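Local coordinates for uncharacterized protein (Mannheimia succiniciproducens, PDB 3KG4) that processes CRISPR precursor RNA as a Cas5d endoribonuclease that needs no metal cofactor, serving adaptive immunity against mobile genetic elements, at residues A[9-14]-A[114-119]; A[30-35]-A[62-67]. One frame throughout, in Å; residues are numbered along the deposited sequence.

Contact 1: A[9-14]-A[114-119]; sequences LHIWGD and VAYVIE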
# COMPACT_ATOMS: atom_id res chain seq x y z
N LEU A 9 -1.47 -6.54 -5.93
CA LEU A 9 -0.09 -6.84 -5.53
C LEU A 9 -0.11 -7.36 -4.10
O LEU A 9 -0.60 -6.70 -3.17
CB LEU A 9 0.82 -5.59 -5.67
CG LEU A 9 2.33 -5.82 -5.47
CD1 LEU A 9 2.97 -6.55 -6.69
CD2 LEU A 9 3.05 -4.49 -5.17
N HIS A 10 0.41 -8.56 -3.93
CA HIS A 10 0.64 -9.17 -2.64
C HIS A 10 1.97 -8.65 -2.11
O HIS A 10 3.00 -8.67 -2.82
CB HIS A 10 0.67 -10.70 -2.81
CG HIS A 10 0.81 -11.46 -1.52
ND1 HIS A 10 1.38 -12.71 -1.45
CD2 HIS A 10 0.49 -11.12 -0.24
CE1 HIS A 10 1.36 -13.14 -0.20
NE2 HIS A 10 0.81 -12.20 0.55
N ILE A 11 1.96 -8.09 -0.90
CA ILE A 11 3.19 -7.60 -0.26
C ILE A 11 3.31 -8.14 1.14
O ILE A 11 2.31 -8.35 1.81
CB ILE A 11 3.28 -6.03 -0.28
CG1 ILE A 11 2.14 -5.40 0.56
CG2 ILE A 11 3.29 -5.53 -1.72
CD1 ILE A 11 2.21 -3.83 0.69
N TRP A 12 4.54 -8.40 1.58
CA TRP A 12 4.76 -8.84 2.93
C TRP A 12 6.16 -8.46 3.43
O TRP A 12 7.04 -8.05 2.65
CB TRP A 12 4.56 -10.34 3.03
CG TRP A 12 5.52 -11.11 2.19
CD1 TRP A 12 6.69 -11.65 2.61
CD2 TRP A 12 5.41 -11.42 0.78
NE1 TRP A 12 7.34 -12.29 1.55
CE2 TRP A 12 6.57 -12.16 0.43
CE3 TRP A 12 4.47 -11.13 -0.21
CZ2 TRP A 12 6.80 -12.64 -0.88
CZ3 TRP A 12 4.70 -11.62 -1.52
CH2 TRP A 12 5.86 -12.36 -1.83
N GLY A 13 6.35 -8.61 4.72
CA GLY A 13 7.62 -8.23 5.36
C GLY A 13 7.62 -8.62 6.81
O GLY A 13 6.57 -8.72 7.43
N ASP A 14 8.80 -8.85 7.38
CA ASP A 14 8.89 -9.21 8.78
C ASP A 14 8.59 -8.00 9.67
O ASP A 14 8.13 -8.18 10.77
CB ASP A 14 10.30 -9.73 9.12
CG ASP A 14 10.59 -11.12 8.53
OD1 ASP A 14 9.66 -11.77 7.99
OD2 ASP A 14 11.76 -11.54 8.60
N VAL A 114 3.88 -8.61 8.66
CA VAL A 114 2.75 -8.05 7.98
C VAL A 114 2.63 -8.68 6.59
O VAL A 114 3.64 -9.11 6.01
CB VAL A 114 2.89 -6.51 7.76
CG1 VAL A 114 2.99 -5.78 9.06
CG2 VAL A 114 4.10 -6.18 6.88
N ALA A 115 1.42 -8.65 6.07
CA ALA A 115 1.14 -8.95 4.68
C ALA A 115 -0.16 -8.32 4.25
O ALA A 115 -1.17 -8.37 4.98
CB ALA A 115 1.10 -10.46 4.46
N TYR A 116 -0.14 -7.76 3.05
CA TYR A 116 -1.30 -7.11 2.50
C TYR A 116 -1.53 -7.50 1.05
O TYR A 116 -0.60 -7.96 0.38
CB TYR A 116 -1.18 -5.59 2.56
CG TYR A 116 -0.69 -5.06 3.91
CD1 TYR A 116 -1.59 -4.84 4.96
CD2 TYR A 116 0.64 -4.78 4.13
CE1 TYR A 116 -1.15 -4.39 6.16
CE2 TYR A 116 1.08 -4.31 5.38
CZ TYR A 116 0.17 -4.10 6.37
OH TYR A 116 0.58 -3.66 7.62
N VAL A 117 -2.73 -7.24 0.57
CA VAL A 117 -2.96 -7.07 -0.86
C VAL A 117 -3.36 -5.63 -1.10
O VAL A 117 -4.25 -5.07 -0.40
CB VAL A 117 -4.07 -8.01 -1.43
CG1 VAL A 117 -4.22 -7.80 -2.94
CG2 VAL A 117 -3.67 -9.43 -1.15
N ILE A 118 -2.71 -5.04 -2.09
CA ILE A 118 -3.02 -3.70 -2.57
C ILE A 118 -3.75 -3.81 -3.88
O ILE A 118 -3.24 -4.44 -4.84
CB ILE A 118 -1.74 -2.92 -2.83
CG1 ILE A 118 -0.87 -2.88 -1.58
CG2 ILE A 118 -2.07 -1.54 -3.40
CD1 ILE A 118 -1.62 -2.44 -0.31
N GLU A 119 -4.95 -3.24 -3.92
CA GLU A 119 -5.75 -3.23 -5.12
C GLU A 119 -5.83 -1.79 -5.59
O GLU A 119 -6.20 -0.93 -4.81
CB GLU A 119 -7.14 -3.78 -4.82
CG GLU A 119 -7.98 -3.98 -6.03
CD GLU A 119 -9.27 -4.79 -5.68
OE1 GLU A 119 -9.17 -5.93 -5.22
OE2 GLU A 119 -10.37 -4.24 -5.89
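Leu9 to Gly13 run antiparallel to Val114 to Ile118, the strand axes 4.6 Å apart at closest and their directions 165° apart, with three hydrogen-bonded pairs (Leu9 with Ile118, Ile11 with Tyr116, Gly13 with Val114) alternating with two non-hydrogen-bonded ones. Each hydrogen-bonded pair closes two N-H to O bonds, and Ile11 N reaches Tyr116 O at 2.9 Å almost straight. The alternation of a strand then sorts the side chains onto two faces. On the face of Leu9, Ile11, Tyr116 and Ile118, Ile11 swings CG1 between its backbone N and carbonyl carbon (chi1 64°), which carries the branch over to the partner strand. CG1 meets the edge of the Tyr116 ring in its plane, 3.9 Å from Tyr116 CD2, while Ile11 CD1 comes within 3.9 Å of Ile118 CG1. On the face of His10, Trp12, Ala115 and Val117 the His10 ring turns its CD2 edge to Tyr116 O, 3.4 Å away, and Trp12 CE3 sits 3.6 Å above the centre of that His10 ring. Trp12 CB also rests on the methyl of Ala115, at 3.7 Å between the two CB atoms. The Ile11 face packs against helix 35-45, on Ile41, Ile45 and Ala38, whereas His10 and Val117 meet Pro175. This pairs the first and third strands of a ferredoxin-like RAMP sheet, where edge strand 164-167 borders 7-13 and strand 51-60 borders 114-124.

Contact 2: A[30-35]-A[62-67]; sequences YDVITP and KPIRFE
The ring of Phe66 meets Asp31 and Tyr30 with its edge, not with a face. Asp31 OD1 lies in the ring plane, 3.4 Å from Phe66 CZ, and Tyr30 O stands near the same plane, 4.0 Å from Phe66 CE1. Both oxygens face the C-H rim of the ring, whose slight positive charge probably makes this mildly favourable, chiefly for OD1. The carboxylate is turned 64° out of the ring plane. Its other oxygen, Asp31 OD2, forms a salt bridge with Arg186, which probably helps to fix the rotation of the group and thus to steer OD1 toward the ring. Thr109 and Leu111 of strand 107-112 also touch Phe66.

Ile64, two residues earlier in the chain than Phe66, supplies the apolar part of the contact. Its CG2, anti to the backbone N while CG1 is anti to the carbonyl carbon (chi1 -58°), bears on the loop, 3.5 Å from Asp31 O and 3.9 Å from Asp31 CB. The longer branch runs on to Val32, ending with Ile64 CD1 4.1 Å from Val32 CG1. Packing rather than hydrogen bonding joins the two segments, and polar ties come from their surroundings, as when Ile64 N donates to Glu183 OE2 or Tyr30 OH pairs with Leu192 N. Past this contact the loop enters helix 35-45, where Thr34 is the N-cap residue and its OG1 accepts from Ala37 N. The arrangement is thus that of the loop leading into the first helix of a ferredoxin-like Cas5 domain, leaning on the segment that runs from strand 51-60 into strand 66-70.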
# COMPACT_ATOMS: atom_id res chain seq x y z
N TYR A 30 1.34 3.32 12.29
CA TYR A 30 -0.05 3.04 12.14
C TYR A 30 -0.25 1.53 12.20
O TYR A 30 0.71 0.74 12.09
CB TYR A 30 -0.50 3.53 10.82
CG TYR A 30 -0.81 4.99 10.69
CD1 TYR A 30 -1.86 5.56 11.42
CD2 TYR A 30 -0.16 5.76 9.76
CE1 TYR A 30 -2.19 6.90 11.25
CE2 TYR A 30 -0.49 7.10 9.59
CZ TYR A 30 -1.51 7.66 10.34
OH TYR A 30 -1.87 8.97 10.18
N ASP A 31 -1.50 1.12 12.40
CA ASP A 31 -1.85 -0.29 12.51
C ASP A 31 -1.74 -1.06 11.21
O ASP A 31 -1.57 -2.28 11.26
CB ASP A 31 -3.31 -0.46 13.02
CG ASP A 31 -3.50 -0.01 14.43
OD1 ASP A 31 -2.57 0.58 15.02
OD2 ASP A 31 -4.60 -0.29 14.99
N VAL A 32 -1.83 -0.36 10.09
CA VAL A 32 -1.78 -0.96 8.76
C VAL A 32 -1.11 0.04 7.81
O VAL A 32 -0.92 1.23 8.11
CB VAL A 32 -3.21 -1.24 8.20
CG1 VAL A 32 -4.04 -2.18 9.18
CG2 VAL A 32 -3.99 0.07 8.01
N ILE A 33 -0.81 -0.46 6.62
CA ILE A 33 -0.29 0.37 5.56
C ILE A 33 -1.26 1.49 5.12
O ILE A 33 -2.49 1.31 5.05
CB ILE A 33 0.15 -0.55 4.35
CG1 ILE A 33 0.93 0.27 3.31
CG2 ILE A 33 -1.08 -1.18 3.71
CD1 ILE A 33 1.74 -0.58 2.33
N THR A 34 -0.70 2.67 4.89
CA THR A 34 -1.43 3.80 4.39
C THR A 34 -1.53 3.70 2.88
O THR A 34 -0.71 3.04 2.25
CB THR A 34 -0.68 5.12 4.72
OG1 THR A 34 0.67 5.03 4.23
CG2 THR A 34 -0.65 5.35 6.28
N PRO A 35 -2.54 4.38 2.28
CA PRO A 35 -2.63 4.51 0.83
C PRO A 35 -1.33 5.12 0.28
O PRO A 35 -0.84 4.69 -0.74
CB PRO A 35 -3.78 5.49 0.66
CG PRO A 35 -4.69 5.19 1.91
CD PRO A 35 -3.72 4.92 2.98
N LYS A 62 -2.68 -10.34 8.08
CA LYS A 62 -2.08 -10.88 9.26
C LYS A 62 -2.42 -10.05 10.50
O LYS A 62 -2.67 -8.87 10.39
CB LYS A 62 -0.57 -10.98 9.07
CG LYS A 62 -0.15 -12.14 8.17
CD LYS A 62 1.35 -12.25 8.12
CE LYS A 62 1.82 -13.69 7.99
NZ LYS A 62 3.29 -13.75 7.68
N PRO A 63 -2.50 -10.70 11.67
CA PRO A 63 -2.86 -10.00 12.89
C PRO A 63 -1.93 -8.81 13.14
O PRO A 63 -0.75 -8.87 12.85
CB PRO A 63 -2.70 -11.06 13.99
CG PRO A 63 -2.62 -12.36 13.27
CD PRO A 63 -2.03 -12.07 11.95
N ILE A 64 -2.54 -7.71 13.58
CA ILE A 64 -1.87 -6.46 13.89
C ILE A 64 -1.04 -6.63 15.18
O ILE A 64 -1.61 -6.83 16.26
CB ILE A 64 -2.92 -5.31 13.99
CG1 ILE A 64 -3.69 -5.22 12.66
CG2 ILE A 64 -2.23 -3.95 14.29
CD1 ILE A 64 -4.86 -4.26 12.63
N ARG A 65 0.29 -6.58 15.05
CA ARG A 65 1.20 -6.76 16.19
C ARG A 65 2.40 -5.83 16.12
O ARG A 65 2.91 -5.58 15.04
CB ARG A 65 1.69 -8.20 16.27
CG ARG A 65 0.61 -9.08 16.90
CD ARG A 65 0.98 -10.54 16.96
NE ARG A 65 1.73 -10.97 15.78
CZ ARG A 65 3.03 -11.23 15.76
NH1 ARG A 65 3.78 -11.10 16.86
NH2 ARG A 65 3.60 -11.61 14.62
N PHE A 66 2.85 -5.37 17.29
CA PHE A 66 3.87 -4.32 17.38
C PHE A 66 5.06 -4.80 18.19
O PHE A 66 4.94 -5.69 19.05
CB PHE A 66 3.30 -3.10 18.08
CG PHE A 66 2.23 -2.41 17.31
CD1 PHE A 66 2.55 -1.53 16.30
CD2 PHE A 66 0.89 -2.58 17.62
CE1 PHE A 66 1.57 -0.86 15.61
CE2 PHE A 66 -0.08 -1.94 16.88
CZ PHE A 66 0.27 -1.06 15.90
N GLU A 67 6.22 -4.22 17.90
CA GLU A 67 7.44 -4.47 18.69
C GLU A 67 8.22 -3.16 18.74
O GLU A 67 8.32 -2.46 17.72
CB GLU A 67 8.26 -5.60 18.02
CG GLU A 67 9.53 -6.05 18.73
CD GLU A 67 10.33 -7.07 17.88
OE1 GLU A 67 9.76 -8.10 17.45
OE2 GLU A 67 11.52 -6.84 17.61

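Contact 1 and contact 2 lie with their centres about 11 Å apart, and the chain visits them in the order 9-14, 30-35, 62-67, 114-119, so that contact 2 falls wholly between the two halves of contact 1. Strands 7-13 and 51-60 flank strand 114-124, and helix 35-45 connects them, a split beta-alpha-beta crossover. With strand 164-167 this gives the 4-1-3-2 order of a ferredoxin-like sheet, the known core of RAMP-type Cas proteins. The two contacts touch through packing: Ile11 CD1 is 3.7 Å from Ile33 CD1. Contact 1 thus joins two neighbouring strands of the larger sheet, and contact 2 ties the approach to its helix to the second, smaller sheet.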